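Local coordinates for protein putative PLP-dependent aminotransferase (Bacillus cereus ATCC 10987, PDB 3JU7) that probably acts as a pyridoxal phosphate-dependent transaminase of the DegT/DnrJ/EryC1 family, at residues Ile45-Phe49 with Phe50-Gly54; Tyr113-Lys116 with Thr117-Trp120; Lys265-Leu268 with Gln269-Gly272; Gly355-Lys358 with Glu359-Glu362. One frame throughout, in Å; residues are numbered along the deposited sequence.

Overall arrangement
The four contacts are worked examples of how a chain enters and leaves a helix. Interactions 1 and 3 finish helices 36-48 and 250-270, whereas interactions 2 and 4 begin helices 116-126 and 358-368. They follow one another in series along the chain. Interactions 3 and 4, with centres 14 Å apart, touch: Leu267 CD1 lies 3.5 Å from Val361 CG1, so the end of one helix packs on the start of the other. Interactions 1 and 2 stand apart, their centres 30 Å from each other. None adjoins Lys191, the predicted cofactor lysine, which is not modelled.

Interaction 1: residues Ile45-Phe49 with Phe50-Gly54; sequences IMSGF and FQNRG
The helix that carries Ile45 and Met46 runs out at Gly48, and the chain folds back so that Asn52 N donates to Met46 O at 2.8 Å, a bond spanning six residues in which the donor stands above the carbonyl plane. Gln51 and Asn52 take positive phi values, 52° and 51°, to make this reversal, while Phe50 N reaches back to the carbonyls of Ile45 and Met46 through two weak bonds. Met46, a selenomethionine, is bent at both chi2 and chi3, a fold that swings CE round to 3.9 Å from Phe50 CB and also toward the backbone of Arg53 and Gly54. Its SE lies oblique to the Phe50 ring, 5.1 Å from the centroid, a Met-aromatic contact. Ile45 runs alongside Phe50 and sets CG2 at the edge of the ring, 3.6 Å from CE2, while Phe49 CB covers one face near the rim. On the wetter side, a water joins Ser47 O to Gln51 N, and a second links Ser47 OG with Asn52 ND2 at 3.2 Å from the latter. Arg53 NH1 donates to Gln51 OE1 at 2.7 Å, and its NH2 forms a salt bridge with Asp178. The turn leads from helix 36-48 into strand 55-59, where Val56 touches both Met46 and Phe50; Tyr202 of strand 199-203 stacks on the Phe50 ring.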
loop_
_atom_site.group_PDB
_atom_site.type_symbol
_atom_site.label_atom_id
_atom_site.label_comp_id
_atom_site.label_asym_id
_atom_site.label_seq_id
_atom_site.Cartn_x
_atom_site.Cartn_y
_atom_site.Cartn_z
ATOM N N ILE A 45 -10.586 2.341 18.561
ATOM C CA ILE A 45 -10.850 3.634 17.938
ATOM C C ILE A 45 -12.366 3.974 17.983
ATOM O O ILE A 45 -12.759 5.093 18.302
ATOM C CB ILE A 45 -10.320 3.650 16.504
ATOM C CG1 ILE A 45 -8.779 3.633 16.520
ATOM C CG2 ILE A 45 -10.787 4.905 15.775
ATOM C CD1 ILE A 45 -8.182 3.317 15.159
HETATM N N MSE A 46 -13.205 2.998 17.677
HETATM C CA MSE A 46 -14.663 3.215 17.662
HETATM C C MSE A 46 -15.175 3.621 19.033
HETATM O O MSE A 46 -15.952 4.557 19.164
HETATM C CB MSE A 46 -15.402 1.967 17.127
HETATM C CG MSE A 46 -15.243 1.788 15.639
HETATM SE SE MSE A 46 -15.831 3.351 14.645
HETATM C CE MSE A 46 -17.557 3.542 15.528
ATOM N N SER A 47 -14.690 2.946 20.059
ATOM C CA SER A 47 -15.070 3.278 21.421
ATOM C C SER A 47 -14.439 4.557 21.909
ATOM O O SER A 47 -15.074 5.368 22.574
ATOM C CB SER A 47 -14.640 2.176 22.370
ATOM O OG SER A 47 -15.467 1.070 22.159
ATOM N N GLY A 48 -13.167 4.709 21.608
ATOM C CA GLY A 48 -12.389 5.807 22.148
ATOM C C GLY A 48 -12.687 7.111 21.456
ATOM O O GLY A 48 -12.826 8.127 22.118
ATOM N N PHE A 49 -12.799 7.090 20.127
ATOM C CA PHE A 49 -12.991 8.328 19.402
ATOM C C PHE A 49 -14.388 8.554 18.831
ATOM O O PHE A 49 -14.874 9.693 18.862
ATOM C CB PHE A 49 -11.950 8.447 18.280
ATOM C CG PHE A 49 -10.538 8.687 18.771
ATOM C CD1 PHE A 49 -10.279 9.459 19.881
ATOM C CD2 PHE A 49 -9.463 8.173 18.089
ATOM C CE1 PHE A 49 -8.967 9.672 20.318
ATOM C CE2 PHE A 49 -8.155 8.404 18.524
ATOM C CZ PHE A 49 -7.915 9.143 19.633
ATOM N N PHE A 50 -15.033 7.520 18.294
ATOM C CA PHE A 50 -16.231 7.756 17.491
ATOM C C PHE A 50 -17.557 7.409 18.139
ATOM O O PHE A 50 -18.566 7.260 17.447
ATOM C CB PHE A 50 -16.106 7.057 16.157
ATOM C CG PHE A 50 -15.014 7.609 15.283
ATOM C CD1 PHE A 50 -15.177 8.819 14.659
ATOM C CD2 PHE A 50 -13.834 6.907 15.080
ATOM C CE1 PHE A 50 -14.175 9.336 13.835
ATOM C CE2 PHE A 50 -12.827 7.429 14.252
ATOM C CZ PHE A 50 -13.007 8.631 13.641
ATOM N N GLN A 51 -17.538 7.300 19.463
ATOM C CA GLN A 51 -18.720 7.064 20.271
ATOM C C GLN A 51 -19.480 5.861 19.759
ATOM O O GLN A 51 -20.701 5.831 19.843
ATOM C CB GLN A 51 -19.617 8.317 20.300
ATOM C CG GLN A 51 -18.974 9.541 20.974
ATOM C CD GLN A 51 -19.777 10.834 20.758
ATOM O OE1 GLN A 51 -21.003 10.835 20.836
ATOM N NE2 GLN A 51 -19.083 11.934 20.481
ATOM N N ASN A 52 -18.757 4.869 19.222
ATOM C CA ASN A 52 -19.380 3.666 18.702
ATOM C C ASN A 52 -20.517 3.931 17.733
ATOM O O ASN A 52 -21.531 3.209 17.732
ATOM C CB ASN A 52 -19.904 2.790 19.874
ATOM C CG ASN A 52 -18.797 2.015 20.558
ATOM O OD1 ASN A 52 -17.941 1.405 19.903
ATOM N ND2 ASN A 52 -18.784 2.063 21.860
ATOM N N ARG A 53 -20.366 4.977 16.922
ATOM C CA ARG A 53 -21.297 5.271 15.872
ATOM C C ARG A 53 -20.477 5.394 14.580
ATOM O O ARG A 53 -19.522 6.197 14.504
ATOM C CB ARG A 53 -22.030 6.584 16.141
ATOM C CG ARG A 53 -22.792 6.649 17.429
ATOM C CD ARG A 53 -23.912 7.711 17.346
ATOM N NE ARG A 53 -23.388 9.053 17.079
ATOM C CZ ARG A 53 -22.879 9.865 18.008
ATOM N NH1 ARG A 53 -22.797 9.485 19.291
ATOM N NH2 ARG A 53 -22.440 11.066 17.663
ATOM N N GLY A 54 -20.887 4.617 13.582
ATOM C CA GLY A 54 -20.149 4.466 12.347
ATOM C C GLY A 54 -19.202 3.268 12.434
ATOM O O GLY A 54 -19.365 2.369 13.281
HETATM O O HOH W 1 -15.915 7.929 21.681
HETATM O O HOH W 2 -17.490 0.369 24.271
HETATM O O HOH W 3 -16.694 11.793 18.700
#

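Interaction 2: residues Tyr113-Lys116 with Thr117-Trp120; sequences YMDK and TVLW
An N-cap opens helix 116-126, with Asp115 as the capping residue and its carboxylate turned toward the first turn. OD1 accepts weak bonds from two backbone amides, Thr117 N at 2.8 Å and Val118 N at 3.3 Å, the second being the straighter at 161°. With CG held opposite the backbone N (chi1 173°), the carboxylate swings forward alongside Thr117 and crosses Val118 at about a right angle, which leaves OD2 3.6 Å from Val118 CG2. A water donates to OD1 and also bonds Thr117 OG1 at 2.7 Å, bridging the two side chains. OD2 has its own charged partner in Arg339, so the two carboxylate oxygens divide their work between the helix start and a salt bridge; the arginine probably steadies the negative charge of the group. Behind the cap the regular helical pattern takes over: Asp115 O accepts from Leu119 N at 2.9 Å, and Lys116 O accepts from Trp120 N. The apolar side is closed by the selenomethionine Met114, whose bend at chi3 sets CE 3.7 Å from Leu119 CD2. Both also lean on Tyr148 of helix 146-153. A hydrophobic residue just before the N-cap meeting one four positions after it is the hydrophobic staple, here combined with an aspartate cap at a helix start.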
loop_
_atom_site.group_PDB
_atom_site.type_symbol
_atom_site.label_atom_id
_atom_site.label_comp_id
_atom_site.label_asym_id
_atom_site.label_seq_id
_atom_site.Cartn_x
_atom_site.Cartn_y
_atom_site.Cartn_z
ATOM N N TYR A 113 -9.314 26.475 3.651
ATOM C CA TYR A 113 -10.073 25.387 3.081
ATOM C C TYR A 113 -10.645 25.811 1.713
ATOM O O TYR A 113 -10.739 27.004 1.385
ATOM C CB TYR A 113 -11.233 24.962 3.991
ATOM C CG TYR A 113 -10.913 24.805 5.446
ATOM C CD1 TYR A 113 -9.847 24.032 5.865
ATOM C CD2 TYR A 113 -11.741 25.352 6.413
ATOM C CE1 TYR A 113 -9.579 23.853 7.220
ATOM C CE2 TYR A 113 -11.482 25.193 7.762
ATOM C CZ TYR A 113 -10.395 24.443 8.173
ATOM O OH TYR A 113 -10.160 24.258 9.531
HETATM N N MSE A 114 -11.046 24.808 0.949
HETATM C CA MSE A 114 -11.757 24.995 -0.304
HETATM C C MSE A 114 -12.939 25.937 -0.033
HETATM O O MSE A 114 -13.684 25.762 0.945
HETATM C CB MSE A 114 -12.158 23.607 -0.876
HETATM C CG MSE A 114 -12.766 23.663 -2.233
HETATM SE SE MSE A 114 -12.672 22.037 -3.191
HETATM C CE MSE A 114 -13.416 20.919 -1.727
ATOM N N ASP A 115 -13.048 26.989 -0.840
ATOM C CA ASP A 115 -14.121 27.967 -0.697
ATOM C C ASP A 115 -15.435 27.380 -1.210
ATOM O O ASP A 115 -15.593 27.157 -2.404
ATOM C CB ASP A 115 -13.767 29.239 -1.479
ATOM C CG ASP A 115 -14.908 30.250 -1.535
ATOM O OD1 ASP A 115 -16.074 29.862 -1.331
ATOM O OD2 ASP A 115 -14.641 31.429 -1.828
ATOM N N LYS A 116 -16.382 27.167 -0.300
ATOM C CA LYS A 116 -17.606 26.427 -0.610
ATOM C C LYS A 116 -18.482 27.111 -1.658
ATOM O O LYS A 116 -19.105 26.452 -2.460
ATOM C CB LYS A 116 -18.374 26.068 0.685
ATOM C CG LYS A 116 -17.738 24.802 1.384
ATOM C CD LYS A 116 -18.172 24.530 2.843
ATOM C CE LYS A 116 -17.444 25.454 3.816
ATOM N NZ LYS A 116 -17.516 24.969 5.221
ATOM N N THR A 117 -18.458 28.428 -1.686
ATOM C CA THR A 117 -19.180 29.178 -2.688
ATOM C C THR A 117 -18.670 28.861 -4.068
ATOM O O THR A 117 -19.442 28.596 -4.988
ATOM C CB THR A 117 -19.016 30.671 -2.448
ATOM O OG1 THR A 117 -19.626 30.987 -1.206
ATOM C CG2 THR A 117 -19.681 31.477 -3.512
ATOM N N VAL A 118 -17.353 28.876 -4.210
ATOM C CA VAL A 118 -16.741 28.607 -5.499
ATOM C C VAL A 118 -16.955 27.130 -5.866
ATOM O O VAL A 118 -17.239 26.822 -7.013
ATOM C CB VAL A 118 -15.262 29.045 -5.495
ATOM C CG1 VAL A 118 -14.544 28.548 -6.753
ATOM C CG2 VAL A 118 -15.179 30.619 -5.338
ATOM N N LEU A 119 -16.896 26.234 -4.878
ATOM C CA LEU A 119 -17.093 24.814 -5.116
ATOM C C LEU A 119 -18.530 24.544 -5.649
ATOM O O LEU A 119 -18.703 23.863 -6.672
ATOM C CB LEU A 119 -16.805 24.005 -3.832
ATOM C CG LEU A 119 -17.234 22.531 -3.793
ATOM C CD1 LEU A 119 -16.642 21.673 -4.920
ATOM C CD2 LEU A 119 -16.895 21.896 -2.447
ATOM N N TRP A 120 -19.537 25.119 -4.975
ATOM C CA TRP A 120 -20.964 24.990 -5.357
ATOM C C TRP A 120 -21.225 25.489 -6.770
ATOM O O TRP A 120 -21.907 24.852 -7.576
ATOM C CB TRP A 120 -21.844 25.808 -4.405
ATOM C CG TRP A 120 -22.573 25.040 -3.349
ATOM C CD1 TRP A 120 -23.926 25.041 -3.125
ATOM C CD2 TRP A 120 -22.007 24.164 -2.368
ATOM N NE1 TRP A 120 -24.231 24.223 -2.063
ATOM C CE2 TRP A 120 -23.070 23.674 -1.579
ATOM C CE3 TRP A 120 -20.705 23.742 -2.082
ATOM C CZ2 TRP A 120 -22.869 22.784 -0.526
ATOM C CZ3 TRP A 120 -20.508 22.866 -1.035
ATOM C CH2 TRP A 120 -21.583 22.395 -0.271
HETATM O O HOH W 4 -17.258 31.537 0.075
#

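Interaction 3: residues Lys265-Leu268 with Gln269-Gly272; sequences KQLL and QSNG
Leu267 O gathers the tight part of this contact, accepting from both amide nitrogens of Asn271. The side-chain ND2 comes to 2.6 Å from this oxygen and the backbone N to 2.8 Å, so a single residue grips the carbonyl twice. Chi1 of Asn271, -71°, keeps CG beside its own backbone N and thereby folds the amide back over the last turn; Leu267 O lies 16° out of that amide plane. The Asn271 side chain runs alongside Leu267, with ND2 4.1 Å from Leu267 CD2. Ser270 OG is also close to the carbonyl, 3.2 Å from Leu267 O, although its proton has another possible acceptor. The solvent side of the helix is looser: Gln266 and Gln269 are exposed and meet the other segment mainly through their backbones, as in the bond of Ser270 N to Gln266 O at 2.8 Å. Buried Leu268, by contrast, turns to Leu273 and Met274 beyond the helix. The chain then leaves helical geometry, and Gly272, at a phi of 75°, sends its N to Gln269 O at 2.8 Å. With Leu273 N reaching Leu268 O, this is a Schellman motif, with Gly272 as its C-prime residue, ending helix 250-270.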
loop_
_atom_site.group_PDB
_atom_site.type_symbol
_atom_site.label_atom_id
_atom_site.label_comp_id
_atom_site.label_asym_id
_atom_site.label_seq_id
_atom_site.Cartn_x
_atom_site.Cartn_y
_atom_site.Cartn_z
ATOM N N LYS A 265 2.410 30.312 20.248
ATOM C CA LYS A 265 1.437 31.392 20.182
ATOM C C LYS A 265 1.823 32.513 21.128
ATOM O O LYS A 265 1.798 33.699 20.765
ATOM C CB LYS A 265 0.032 30.876 20.488
ATOM C CG LYS A 265 -0.500 29.990 19.375
ATOM C CD LYS A 265 -1.812 29.257 19.659
ATOM C CE LYS A 265 -1.858 27.942 18.854
ATOM N NZ LYS A 265 -3.219 27.368 18.682
ATOM N N GLN A 266 2.224 32.140 22.332
ATOM C CA GLN A 266 2.622 33.126 23.332
ATOM C C GLN A 266 3.864 33.886 22.909
ATOM O O GLN A 266 3.926 35.104 23.070
ATOM C CB GLN A 266 2.901 32.454 24.672
ATOM C CG GLN A 266 1.675 31.898 25.363
ATOM C CD GLN A 266 2.023 31.036 26.583
ATOM O OE1 GLN A 266 2.976 30.243 26.561
ATOM N NE2 GLN A 266 1.243 31.185 27.652
ATOM N N LEU A 267 4.856 33.161 22.398
ATOM C CA LEU A 267 6.121 33.774 22.002
ATOM C C LEU A 267 5.961 34.644 20.779
ATOM O O LEU A 267 6.631 35.672 20.679
ATOM C CB LEU A 267 7.215 32.726 21.747
ATOM C CG LEU A 267 7.817 32.082 23.008
ATOM C CD1 LEU A 267 8.646 30.802 22.679
ATOM C CD2 LEU A 267 8.644 33.121 23.791
ATOM N N LEU A 268 5.098 34.237 19.842
ATOM C CA LEU A 268 4.849 35.041 18.623
ATOM C C LEU A 268 4.173 36.373 18.955
ATOM O O LEU A 268 4.491 37.434 18.369
ATOM C CB LEU A 268 3.963 34.289 17.623
ATOM C CG LEU A 268 4.550 33.138 16.826
ATOM C CD1 LEU A 268 3.422 32.487 16.090
ATOM C CD2 LEU A 268 5.629 33.618 15.864
ATOM N N GLN A 269 3.202 36.302 19.858
ATOM C CA GLN A 269 2.521 37.503 20.322
ATOM C C GLN A 269 3.482 38.349 21.153
ATOM O O GLN A 269 3.685 39.506 20.849
ATOM C CB GLN A 269 1.270 37.160 21.136
ATOM C CG GLN A 269 0.679 38.378 21.843
ATOM C CD GLN A 269 -0.718 38.143 22.377
ATOM O OE1 GLN A 269 -1.449 37.269 21.902
ATOM N NE2 GLN A 269 -1.108 38.946 23.363
ATOM N N SER A 270 4.094 37.760 22.173
ATOM C CA SER A 270 5.046 38.490 23.019
ATOM C C SER A 270 6.183 39.131 22.220
ATOM O O SER A 270 6.593 40.235 22.539
ATOM C CB SER A 270 5.641 37.608 24.121
ATOM O OG SER A 270 6.778 36.899 23.653
ATOM N N ASN A 271 6.696 38.474 21.188
ATOM C CA ASN A 271 7.735 39.111 20.375
ATOM C C ASN A 271 7.191 40.076 19.291
ATOM O O ASN A 271 7.948 40.522 18.440
ATOM C CB ASN A 271 8.639 38.071 19.730
ATOM C CG ASN A 271 9.546 37.377 20.729
ATOM O OD1 ASN A 271 10.747 37.637 20.757
ATOM N ND2 ASN A 271 8.982 36.471 21.538
ATOM N N GLY A 272 5.896 40.387 19.317
ATOM C CA GLY A 272 5.306 41.359 18.393
ATOM C C GLY A 272 5.083 40.912 16.947
ATOM O O GLY A 272 4.740 41.731 16.090
#

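Interaction 4: residues Gly355-Lys358 with Glu359-Glu362; sequences GMTK and EIVE
With chi1 at 51°, Thr357 places OG1 between its backbone N and carbonyl carbon, and the hydroxyl oxygen is thereby turned to the start of helix 358-368, where it accepts from Ile360 N at 3.2 Å. Glu359 adopts a similar first torsion, chi1 50°, and bends again at chi2, folding its carboxylate back across Thr357 until OE2 lies 3.2 Å from Thr357 CB. That meeting is van der Waals contact with the carbon side of the threonine rather than a hydrogen bond to the hydroxyl. Ile360 crosses the same side chain at a slant, its CG1 and CD1 packed closely against OG1. Thr357 O supports the first turn as well, receiving Val361 N at 3.1 Å almost in line with the carbonyl bond, besides a weak bond from Ile360 N. On the apolar side, the selenomethionine Met356 lays CG 3.7 Å from Ile360 CG2 and brings SE to Val361 CG2 at 4.1 Å; it also rests on Ile260 of helix 250-270. The chemistry is thus that of an N-cap: a neutral hydroxyl adds a capping bond to a first-turn amide, Ile360 N, otherwise held here by a weak bond alone, while the nearby Glu359 carboxylate would probably interact favourably with the positive end of the helix dipole.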
loop_
_atom_site.group_PDB
_atom_site.type_symbol
_atom_site.label_atom_id
_atom_site.label_comp_id
_atom_site.label_asym_id
_atom_site.label_seq_id
_atom_site.Cartn_x
_atom_site.Cartn_y
_atom_site.Cartn_z
ATOM N N GLY A 355 9.352 16.764 22.136
ATOM C CA GLY A 355 10.651 16.990 22.720
ATOM C C GLY A 355 11.084 18.402 22.516
ATOM O O GLY A 355 11.972 18.853 23.200
HETATM N N MSE A 356 10.476 19.127 21.588
HETATM C CA MSE A 356 10.832 20.540 21.457
HETATM C C MSE A 356 10.680 21.305 22.794
HETATM O O MSE A 356 9.635 21.241 23.427
HETATM C CB MSE A 356 9.996 21.202 20.383
HETATM C CG MSE A 356 10.589 22.527 19.962
HETATM SE SE MSE A 356 9.773 23.110 18.363
HETATM C CE MSE A 356 10.663 21.998 17.099
ATOM N N THR A 357 11.725 22.009 23.223
ATOM C CA THR A 357 11.687 22.777 24.478
ATOM C C THR A 357 11.224 24.210 24.251
ATOM O O THR A 357 11.346 24.743 23.141
ATOM C CB THR A 357 13.091 22.880 25.089
ATOM O OG1 THR A 357 13.986 23.346 24.075
ATOM C CG2 THR A 357 13.595 21.510 25.625
ATOM N N LYS A 358 10.736 24.860 25.306
ATOM C CA LYS A 358 10.314 26.250 25.171
ATOM C C LYS A 358 11.457 27.130 24.669
ATOM O O LYS A 358 11.239 28.091 23.905
ATOM C CB LYS A 358 9.768 26.798 26.482
ATOM C CG LYS A 358 9.114 28.160 26.337
ATOM C CD LYS A 358 8.344 28.577 27.587
ATOM C CE LYS A 358 7.535 29.856 27.357
ATOM N NZ LYS A 358 6.448 30.035 28.376
ATOM N N GLU A 359 12.676 26.811 25.081
ATOM C CA GLU A 359 13.830 27.587 24.619
ATOM C C GLU A 359 14.075 27.362 23.123
ATOM O O GLU A 359 14.554 28.259 22.441
ATOM C CB GLU A 359 15.111 27.363 25.466
ATOM C CG GLU A 359 15.525 25.898 25.724
ATOM C CD GLU A 359 14.871 25.248 26.975
ATOM O OE1 GLU A 359 14.123 25.950 27.701
ATOM O OE2 GLU A 359 15.119 24.034 27.232
ATOM N N ILE A 360 13.708 26.189 22.600
ATOM C CA ILE A 360 13.831 25.965 21.153
ATOM C C ILE A 360 12.805 26.792 20.382
ATOM O O ILE A 360 13.177 27.455 19.415
ATOM C CB ILE A 360 13.796 24.492 20.786
ATOM C CG1 ILE A 360 15.069 23.819 21.299
ATOM C CG2 ILE A 360 13.708 24.305 19.268
ATOM C CD1 ILE A 360 15.007 22.310 21.260
ATOM N N VAL A 361 11.545 26.812 20.824
ATOM C CA VAL A 361 10.533 27.679 20.179
ATOM C C VAL A 361 11.019 29.153 20.162
ATOM O O VAL A 361 11.011 29.813 19.119
ATOM C CB VAL A 361 9.149 27.597 20.872
ATOM C CG1 VAL A 361 8.141 28.448 20.154
ATOM C CG2 VAL A 361 8.648 26.157 20.941
ATOM N N GLU A 362 11.467 29.629 21.323
ATOM C CA GLU A 362 12.016 30.982 21.470
ATOM C C GLU A 362 13.142 31.286 20.467
ATOM O O GLU A 362 13.081 32.301 19.784
ATOM C CB GLU A 362 12.466 31.238 22.912
ATOM C CG GLU A 362 13.053 32.646 23.168
ATOM C CD GLU A 362 13.240 32.992 24.650
ATOM O OE1 GLU A 362 13.382 32.098 25.515
ATOM O OE2 GLU A 362 13.258 34.191 24.946
#